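SUMO-1 cysteine protease S273R (African swine fever virus pig/Kenya/KEN-50/1950, PDB 6LJB) probably acts as a cysteine protease that cuts the viral pp220 and pp62 polyproteins into core-shell proteins and dampens host innate immune signalling. Local coordinates at residues A[170-175]-A[183-188]; A[190-195]-A[219-224]. All blocks are in the same frame, centred on the assembly; numbering follows the deposited sequence.

Interaction 1. Residues A[170-175]-A[183-188]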
loop_
_atom_site.group_PDB
_atom_site.type_symbol
_atom_site.label_atom_id
_atom_site.label_comp_id
_atom_site.label_asym_id
_atom_site.label_seq_id
_atom_site.Cartn_x
_atom_site.Cartn_y
_atom_site.Cartn_z
ATOM N N VAL A 170 1.027 -10.123 -7.018
ATOM C CA VAL A 170 1.918 -10.747 -6.049
ATOM C C VAL A 170 2.771 -9.653 -5.424
ATOM O O VAL A 170 2.978 -8.587 -6.005
ATOM C CB VAL A 170 2.812 -11.838 -6.677
ATOM C CG1 VAL A 170 1.963 -12.989 -7.196
ATOM C CG2 VAL A 170 3.665 -11.248 -7.789
ATOM N N ALA A 171 3.274 -9.931 -4.225
ATOM C CA ALA A 171 3.961 -8.933 -3.417
ATOM C C ALA A 171 5.442 -9.258 -3.279
ATOM O O ALA A 171 5.828 -10.426 -3.176
ATOM C CB ALA A 171 3.326 -8.827 -2.027
ATOM N N ILE A 172 6.264 -8.211 -3.280
ATOM C CA ILE A 172 7.693 -8.301 -3.003
ATOM C C ILE A 172 7.991 -7.416 -1.802
ATOM O O ILE A 172 7.637 -6.231 -1.797
ATOM C CB ILE A 172 8.541 -7.879 -4.217
ATOM C CG1 ILE A 172 8.633 -9.018 -5.233
ATOM C CG2 ILE A 172 9.934 -7.441 -3.776
ATOM C CD1 ILE A 172 9.434 -10.208 -4.745
ATOM N N PHE A 173 8.630 -7.989 -0.785
ATOM C CA PHE A 173 9.009 -7.247 0.409
ATOM C C PHE A 173 10.448 -7.580 0.770
ATOM O O PHE A 173 10.825 -8.756 0.815
ATOM C CB PHE A 173 8.080 -7.562 1.586
ATOM C CG PHE A 173 8.218 -6.605 2.736
ATOM C CD1 PHE A 173 7.578 -5.376 2.711
ATOM C CD2 PHE A 173 8.988 -6.930 3.841
ATOM C CE1 PHE A 173 7.702 -4.489 3.765
ATOM C CE2 PHE A 173 9.117 -6.047 4.899
ATOM C CZ PHE A 173 8.472 -4.826 4.861
ATOM N N VAL A 174 11.243 -6.546 1.025
ATOM C CA VAL A 174 12.644 -6.687 1.404
ATOM C C VAL A 174 12.810 -6.061 2.781
ATOM O O VAL A 174 12.640 -4.845 2.941
ATOM C CB VAL A 174 13.585 -6.035 0.381
ATOM C CG1 VAL A 174 15.032 -6.162 0.833
ATOM C CG2 VAL A 174 13.391 -6.661 -0.992
ATOM N N ASP A 175 13.138 -6.884 3.773
ATOM C CA ASP A 175 13.293 -6.438 5.152
ATOM C C ASP A 175 14.781 -6.255 5.433
ATOM O O ASP A 175 15.542 -7.227 5.434
ATOM C CB ASP A 175 12.664 -7.441 6.117
ATOM C CG ASP A 175 12.432 -6.861 7.500
ATOM O OD1 ASP A 175 13.067 -5.840 7.839
ATOM O OD2 ASP A 175 11.614 -7.431 8.252
ATOM N N ILE A 183 14.687 -11.209 1.738
ATOM C CA ILE A 183 14.075 -10.794 0.480
ATOM C C ILE A 183 12.954 -11.782 0.196
ATOM O O ILE A 183 13.213 -12.968 -0.053
ATOM C CB ILE A 183 15.089 -10.756 -0.672
ATOM C CG1 ILE A 183 16.277 -9.868 -0.297
ATOM C CG2 ILE A 183 14.427 -10.263 -1.949
ATOM C CD1 ILE A 183 17.497 -10.103 -1.149
ATOM N N GLU A 184 11.714 -11.305 0.228
ATOM C CA GLU A 184 10.545 -12.169 0.286
ATOM C C GLU A 184 9.679 -12.007 -0.954
ATOM O O GLU A 184 9.514 -10.898 -1.472
ATOM C CB GLU A 184 9.722 -11.865 1.540
ATOM C CG GLU A 184 10.545 -11.876 2.816
ATOM C CD GLU A 184 9.925 -11.047 3.922
ATOM O OE1 GLU A 184 8.703 -10.798 3.869
ATOM O OE2 GLU A 184 10.664 -10.636 4.842
ATOM N N TYR A 185 9.126 -13.125 -1.419
ATOM C CA TYR A 185 8.141 -13.152 -2.493
ATOM C C TYR A 185 6.899 -13.859 -1.972
ATOM O O TYR A 185 6.979 -15.009 -1.525
ATOM C CB TYR A 185 8.690 -13.863 -3.733
ATOM C CG TYR A 185 7.676 -14.047 -4.842
ATOM C CD1 TYR A 185 7.502 -13.076 -5.819
ATOM C CD2 TYR A 185 6.894 -15.195 -4.913
ATOM C CE1 TYR A 185 6.576 -13.240 -6.835
ATOM C CE2 TYR A 185 5.965 -15.366 -5.922
ATOM C CZ TYR A 185 5.811 -14.387 -6.881
ATOM O OH TYR A 185 4.890 -14.556 -7.888
ATOM N N PHE A 186 5.758 -13.178 -2.028
ATOM C CA PHE A 186 4.500 -13.717 -1.531
ATOM C C PHE A 186 3.517 -13.876 -2.682
ATOM O O PHE A 186 3.335 -12.953 -3.482
ATOM C CB PHE A 186 3.901 -12.821 -0.446
ATOM C CG PHE A 186 2.528 -13.239 -0.007
ATOM C CD1 PHE A 186 2.343 -14.404 0.721
ATOM C CD2 PHE A 186 1.422 -12.468 -0.321
ATOM C CE1 PHE A 186 1.079 -14.792 1.124
ATOM C CE2 PHE A 186 0.156 -12.850 0.081
ATOM C CZ PHE A 186 -0.015 -14.014 0.804
ATOM N N ASN A 187 2.889 -15.047 -2.756
ATOM C CA ASN A 187 1.856 -15.335 -3.742
ATOM C C ASN A 187 0.689 -15.989 -3.020
ATOM O O ASN A 187 0.832 -17.090 -2.478
ATOM C CB ASN A 187 2.387 -16.247 -4.854
ATOM C CG ASN A 187 1.439 -16.345 -6.037
ATOM O OD1 ASN A 187 0.269 -15.973 -5.948
ATOM N ND2 ASN A 187 1.944 -16.853 -7.155
ATOM N N SER A 188 -0.460 -15.309 -3.007
ATOM C CA SER A 188 -1.635 -15.860 -2.339
ATOM C C SER A 188 -2.121 -17.134 -3.015
ATOM O O SER A 188 -2.727 -17.989 -2.359
ATOM C CB SER A 188 -2.754 -14.821 -2.299
ATOM O OG SER A 188 -3.147 -14.447 -3.608
#

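Interaction 2. Residues A[190-195]-A[219-224]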
loop_
_atom_site.group_PDB
_atom_site.type_symbol
_atom_site.label_atom_id
_atom_site.label_comp_id
_atom_site.label_asym_id
_atom_site.label_seq_id
_atom_site.Cartn_x
_atom_site.Cartn_y
_atom_site.Cartn_z
ATOM N N GLY A 190 -0.188 -19.397 -3.999
ATOM C CA GLY A 190 0.722 -20.458 -3.614
ATOM C C GLY A 190 1.575 -21.006 -4.734
ATOM O O GLY A 190 1.966 -22.177 -4.689
ATOM N N ASN A 191 1.881 -20.193 -5.741
ATOM C CA ASN A 191 2.698 -20.614 -6.868
ATOM C C ASN A 191 4.082 -19.982 -6.787
ATOM O O ASN A 191 4.244 -18.860 -6.301
ATOM C CB ASN A 191 2.033 -20.248 -8.199
ATOM C CG ASN A 191 0.736 -20.998 -8.426
ATOM O OD1 ASN A 191 0.741 -22.177 -8.776
ATOM N ND2 ASN A 191 -0.385 -20.315 -8.229
ATOM N N SER A 192 5.075 -20.720 -7.275
ATOM C CA SER A 192 6.456 -20.273 -7.192
ATOM C C SER A 192 6.681 -19.044 -8.072
ATOM O O SER A 192 6.010 -18.868 -9.094
ATOM C CB SER A 192 7.403 -21.393 -7.615
ATOM O OG SER A 192 7.345 -22.478 -6.706
ATOM N N PRO A 193 7.614 -18.175 -7.693
ATOM C CA PRO A 193 7.913 -16.995 -8.512
ATOM C C PRO A 193 8.530 -17.397 -9.838
ATOM O O PRO A 193 9.304 -18.364 -9.908
ATOM C CB PRO A 193 8.911 -16.208 -7.649
ATOM C CG PRO A 193 9.509 -17.225 -6.736
ATOM C CD PRO A 193 8.413 -18.206 -6.454
ATOM N N PRO A 194 8.210 -16.684 -10.915
ATOM C CA PRO A 194 8.793 -17.013 -12.220
ATOM C C PRO A 194 10.269 -16.646 -12.277
ATOM O O PRO A 194 10.827 -16.017 -11.375
ATOM C CB PRO A 194 7.968 -16.174 -13.199
ATOM C CG PRO A 194 7.477 -15.031 -12.383
ATOM C CD PRO A 194 7.248 -15.572 -11.000
ATOM N N GLY A 195 10.897 -17.057 -13.377
ATOM C CA GLY A 195 12.313 -16.871 -13.601
ATOM C C GLY A 195 12.844 -15.470 -13.348
ATOM O O GLY A 195 13.809 -15.285 -12.601
ATOM N N ALA A 219 10.713 -17.569 -0.594
ATOM C CA ALA A 219 9.472 -17.581 -1.359
ATOM C C ALA A 219 8.344 -18.018 -0.431
ATOM O O ALA A 219 8.283 -19.183 -0.023
ATOM C CB ALA A 219 9.582 -18.507 -2.568
ATOM N N VAL A 220 7.460 -17.081 -0.093
ATOM C CA VAL A 220 6.312 -17.369 0.759
ATOM C C VAL A 220 5.181 -17.891 -0.117
ATOM O O VAL A 220 4.148 -17.232 -0.282
ATOM C CB VAL A 220 5.877 -16.123 1.553
ATOM C CG1 VAL A 220 4.967 -16.516 2.709
ATOM C CG2 VAL A 220 7.096 -15.365 2.054
ATOM N N THR A 221 5.374 -19.079 -0.688
ATOM C CA THR A 221 4.452 -19.649 -1.665
ATOM C C THR A 221 3.932 -21.013 -1.223
ATOM O O THR A 221 3.562 -21.840 -2.056
ATOM C CB THR A 221 5.124 -19.760 -3.033
ATOM O OG1 THR A 221 6.185 -20.724 -2.962
ATOM C CG2 THR A 221 5.701 -18.419 -3.453
ATOM N N ASN A 222 3.893 -21.256 0.086
ATOM C CA ASN A 222 3.555 -22.585 0.581
ATOM C C ASN A 222 2.060 -22.869 0.482
ATOM O O ASN A 222 1.655 -23.941 0.019
ATOM C CB ASN A 222 4.029 -22.738 2.028
ATOM C CG ASN A 222 3.672 -24.086 2.620
ATOM O OD1 ASN A 222 3.603 -25.090 1.908
ATOM N ND2 ASN A 222 3.433 -24.118 3.924
ATOM N N ILE A 223 1.225 -21.925 0.910
ATOM C CA ILE A 223 -0.204 -22.151 1.081
ATOM C C ILE A 223 -0.976 -21.382 0.019
ATOM O O ILE A 223 -0.671 -20.218 -0.268
ATOM C CB ILE A 223 -0.661 -21.745 2.495
ATOM C CG1 ILE A 223 0.045 -22.603 3.546
ATOM C CG2 ILE A 223 -2.170 -21.867 2.634
ATOM C CD1 ILE A 223 -0.411 -22.329 4.955
ATOM N N ARG A 224 -1.981 -22.039 -0.564
ATOM C CA ARG A 224 -2.934 -21.383 -1.458
ATOM C C ARG A 224 -3.986 -20.695 -0.593
ATOM O O ARG A 224 -5.068 -21.220 -0.324
ATOM C CB ARG A 224 -3.556 -22.389 -2.421
ATOM C CG ARG A 224 -4.534 -21.781 -3.422
ATOM C CD ARG A 224 -4.952 -22.798 -4.478
ATOM N NE ARG A 224 -6.352 -23.197 -4.355
ATOM C CZ ARG A 224 -7.348 -22.658 -5.051
ATOM N NH1 ARG A 224 -7.102 -21.691 -5.925
ATOM N NH2 ARG A 224 -8.591 -23.086 -4.876
#

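Interaction 1. Residues A[170-175]-A[183-188]
Glu184 N donates to Phe173 O at 2.8 Å, and Phe173 N bonds to Glu184 O in return. Ala171 and Phe186 form the second hydrogen-bonded pair: Phe186 N meets Ala171 O at 3.0 Å, and Ala171 N bonds to Phe186 O. This is the ladder of an antiparallel beta hairpin, strands 169-175 and 181-186, in the central sheet of the Ulp1-like protease domain.

Side chains alternate between two faces. On one, Ile172 and Tyr185 form a non-hydrogen-bonded pair. Ile172 CD1 comes to the edge of the Tyr185 ring, 3.6 Å from Tyr185 CD1. The ring has CG anti to the backbone N (chi1 174°) and reaches along to Val170, whose CG1 lies 3.4 Å from Tyr185 OH. Val170 CG1 also lies 3.6 Å from Asn187 CG, beside the amide. Val174 CG2 meets Ile183 CG2 at 3.9 Å. Helix 195-208 packs against Ile172, Ile183 and Tyr185.

On the other face, the Glu184 chain extends beside Phe173. Its carboxylate is turned 44° from the ring, and Glu184 OE1 stands 3.9 Å from Phe173 CD2. OE1 is bonded to Tyr239 OH, while OE2 takes Ser182 OG and a salt bridge from Arg243, which also pairs with Asp175. Asn187, inferred to belong to the active site, directs OD1 to Ala189 N and to His168 NE2, another inferred catalytic residue.

Asp175 OD2 and Glu184 OE2 are 4.8 Å apart, and the arginine they share probably offsets their like charges and favours the ionised form of both.

Interaction 2. Residues A[190-195]-A[219-224]
With chi1 at 66°, Thr221 sets OG1 between its backbone N and carbonyl carbon and swings CG2 to the side of the N, against the 190-195 loop. Thr221 CG2 then sits 3.2 Å from Asn191 O. Thr221 CB follows at 3.5 Å from Asn191 O. Asn191 O also accepts a hydrogen bond from ND2 of Asn187, the inferred active-site residue, so the threonine methyl packs on the same oxygen that accepts the Asn187 amide. Pro193 approaches from farther along the loop. Pro193 CD is 4.1 Å from Thr221 CG2, the two side chains crossing at about a right angle, and 4.1 Å from Ala219 CB.

The two segments belong to the beta-alpha-beta crossover made by strand 181-186, helix 195-208 and the parallel strand 215-220. The 190-195 loop leads into the helix, with Pro194 at its N-cap. The second segment begins at the end of the returning strand. There Val220 is the centre of an inverse gamma turn, closed by a weak bond from Thr221 N to Ala219 O.

At the other end of the contact, Gly190 has positive phi (71°) and lies close against the chain after the strand. Gly190 CA is 3.6 Å from Ile223 O and 4.3 Å from Thr221 CA. Gly190 O and Thr221 O come within 3.1 Å of each other; both are acceptors and form no bond.

From the N terminus, strand 169-175 runs first, turns, and returns as strand 181-186. Interaction 1 closes this hairpin. The chain then passes through loop 190-195 into helix 195-208 and comes back as strand 215-220, where interaction 2 closes the larger loop. The contacts are in series and neither nest nor cross. The centres of interactions 1 and 2 are about 9 Å apart. They meet where strand 181-186 borders strand 215-220: Tyr185 O and Val220 N make a probable hydrogen bond, and the Tyr185 ring packs on Pro193 and Thr221. Together they tie the hairpin, the helix entry and an outermost strand of the sheet.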